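Local coordinates for De novo designed protein CA01 (Synthetic construct, PDB 5E6G) that has no known natural function, being a computationally designed, all-helical protein made to a design strategy inspired by evolution, at residues 54-57 with 58-62. Sequence-based numbering, arbitrary orientation.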
loop_
_atom_site.group_PDB
_atom_site.type_symbol
_atom_site.label_atom_id
_atom_site.label_comp_id
_atom_site.label_asym_id
_atom_site.label_seq_id
_atom_site.Cartn_x
_atom_site.Cartn_y
_atom_site.Cartn_z
ATOM N N ASP A 54 6.957 -4.802 -19.124
ATOM C CA ASP A 54 5.590 -5.105 -18.709
ATOM C C ASP A 54 5.506 -5.676 -17.296
ATOM O O ASP A 54 4.637 -5.285 -16.514
ATOM C CB ASP A 54 4.942 -6.090 -19.689
ATOM C CG ASP A 54 4.683 -5.477 -21.053
ATOM O OD1 ASP A 54 4.686 -4.233 -21.166
ATOM O OD2 ASP A 54 4.464 -6.245 -22.013
ATOM N N GLU A 55 6.399 -6.608 -16.983
ATOM C CA GLU A 55 6.406 -7.263 -15.679
ATOM C C GLU A 55 6.538 -6.228 -14.568
ATOM O O GLU A 55 5.833 -6.280 -13.560
ATOM C CB GLU A 55 7.545 -8.284 -15.607
ATOM C CG GLU A 55 7.579 -9.112 -14.325
ATOM C CD GLU A 55 8.454 -8.520 -13.224
ATOM O OE1 GLU A 55 9.153 -7.511 -13.459
ATOM O OE2 GLU A 55 8.442 -9.083 -12.109
ATOM N N ARG A 56 7.438 -5.274 -14.776
ATOM C CA ARG A 56 7.663 -4.194 -13.827
ATOM C C ARG A 56 6.460 -3.257 -13.766
ATOM O O ARG A 56 6.055 -2.825 -12.685
ATOM C CB ARG A 56 8.919 -3.419 -14.220
ATOM C CG ARG A 56 9.459 -2.477 -13.160
ATOM C CD ARG A 56 10.895 -2.099 -13.480
ATOM N NE ARG A 56 11.756 -3.279 -13.537
ATOM C CZ ARG A 56 12.284 -3.882 -12.475
ATOM N NH1 ARG A 56 12.054 -3.422 -11.252
ATOM N NH2 ARG A 56 13.051 -4.951 -12.639
ATOM N N GLU A 57 5.896 -2.946 -14.929
ATOM C CA GLU A 57 4.748 -2.048 -15.007
ATOM C C GLU A 57 3.556 -2.613 -14.240
ATOM O O GLU A 57 2.947 -1.914 -13.434
ATOM C CB GLU A 57 4.357 -1.794 -16.467
ATOM C CG GLU A 57 3.237 -0.785 -16.630
ATOM C CD GLU A 57 2.856 -0.535 -18.086
ATOM O OE1 GLU A 57 3.665 -0.874 -18.973
ATOM O OE2 GLU A 57 1.754 0.016 -18.332
ATOM N N ASP A 58 3.237 -3.878 -14.495
ATOM C CA ASP A 58 2.119 -4.539 -13.833
ATOM C C ASP A 58 2.272 -4.513 -12.317
ATOM O O ASP A 58 1.325 -4.201 -11.595
ATOM C CB ASP A 58 1.989 -5.985 -14.316
ATOM C CG ASP A 58 1.605 -6.080 -15.780
ATOM O OD1 ASP A 58 1.161 -5.061 -16.350
ATOM O OD2 ASP A 58 1.738 -7.178 -16.358
ATOM N N ARG A 59 3.470 -4.839 -11.843
ATOM C CA ARG A 59 3.749 -4.861 -10.414
ATOM C C ARG A 59 3.483 -3.499 -9.777
ATOM O O ARG A 59 2.877 -3.416 -8.707
ATOM C CB ARG A 59 5.196 -5.292 -10.165
ATOM C CG ARG A 59 5.446 -6.775 -10.406
ATOM C CD ARG A 59 6.934 -7.079 -10.494
ATOM N NE ARG A 59 7.655 -6.595 -9.321
ATOM C CZ ARG A 59 8.956 -6.323 -9.293
ATOM N NH1 ARG A 59 9.700 -6.476 -10.382
ATOM N NH2 ARG A 59 9.514 -5.885 -8.174
ATOM N N TYR A 60 3.922 -2.434 -10.439
ATOM C CA TYR A 60 3.697 -1.084 -9.930
ATOM C C TYR A 60 2.224 -0.688 -10.038
ATOM O O TYR A 60 1.729 0.114 -9.245
ATOM C CB TYR A 60 4.563 -0.070 -10.680
ATOM C CG TYR A 60 5.965 0.076 -10.128
ATOM C CD1 TYR A 60 6.174 0.450 -8.810
ATOM C CD2 TYR A 60 7.078 -0.143 -10.932
ATOM C CE1 TYR A 60 7.450 0.590 -8.298
ATOM C CE2 TYR A 60 8.365 -0.002 -10.427
ATOM C CZ TYR A 60 8.539 0.366 -9.109
ATOM O OH TYR A 60 9.803 0.514 -8.592
ATOM N N ARG A 61 1.528 -1.250 -11.019
ATOM C CA ARG A 61 0.104 -0.990 -11.187
ATOM C C ARG A 61 -0.705 -1.616 -10.050
ATOM O O ARG A 61 -1.652 -1.012 -9.554
ATOM C CB ARG A 61 -0.375 -1.514 -12.542
ATOM C CG ARG A 61 -0.016 -0.597 -13.704
ATOM C CD ARG A 61 -0.389 -1.195 -15.051
ATOM N NE ARG A 61 -0.179 -0.237 -16.136
ATOM C CZ ARG A 61 -1.122 0.555 -16.640
ATOM N NH1 ARG A 61 -2.363 0.513 -16.175
ATOM N NH2 ARG A 61 -0.822 1.394 -17.623
ATOM N N ILE A 62 -0.327 -2.821 -9.637
ATOM C CA ILE A 62 -0.985 -3.482 -8.512
ATOM C C ILE A 62 -0.724 -2.709 -7.221
ATOM O O ILE A 62 -1.634 -2.504 -6.417
ATOM C CB ILE A 62 -0.510 -4.939 -8.347
ATOM C CG1 ILE A 62 -0.909 -5.761 -9.573
ATOM C CG2 ILE A 62 -1.109 -5.565 -7.082
ATOM C CD1 ILE A 62 -0.307 -7.154 -9.612
#
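E57 and R61, one helical turn apart, run side by side with their ends pointing the same way, and a single carboxylate oxygen takes both bonds of their salt bridge. E57 OE2 lies 2.9 Å from R61 NE and 3.0 Å from R61 NH2, tilted 17° out of the guanidinium plane; NE reaches it from the anti side, NH2 nearly along the C-O bond. E57 gets there stretched out, CG anti to the backbone N (chi1 -176°) and the chain straight beyond it. With E57 cut back to an alanine, R61 NE and NH2 would probably lose their carboxylate partner and the guanidinium could turn more easily. The second salt bridge, E55 with R59, is looser: the two side chains cross at a slant, their planar groups 51° apart, and R59 NH1 meets the syn side of E55 OE1 at 3.3 Å, within its own guanidinium plane. The E55 chain is bent at chi2, which carries the carboxylate forward, with OE2 3.0 Å from R59 CD. R59 NH1 also lies 4.0 Å from R56 NH1, over a face of the R56 guanidinium; the carboxylates of D53, on R56 NE, and E55, on R59 NH1, probably offset this like-charge approach, while R59 NH2 bonds to the A133 carbonyl. R56 CG rests 3.8 Å from Y60 CE2. These contacts line the first turns of helix 54-75, where Y60 packs on L41, E44 and I45 of helix 24-50, E57 touches R49 there, and R59 reaches A135.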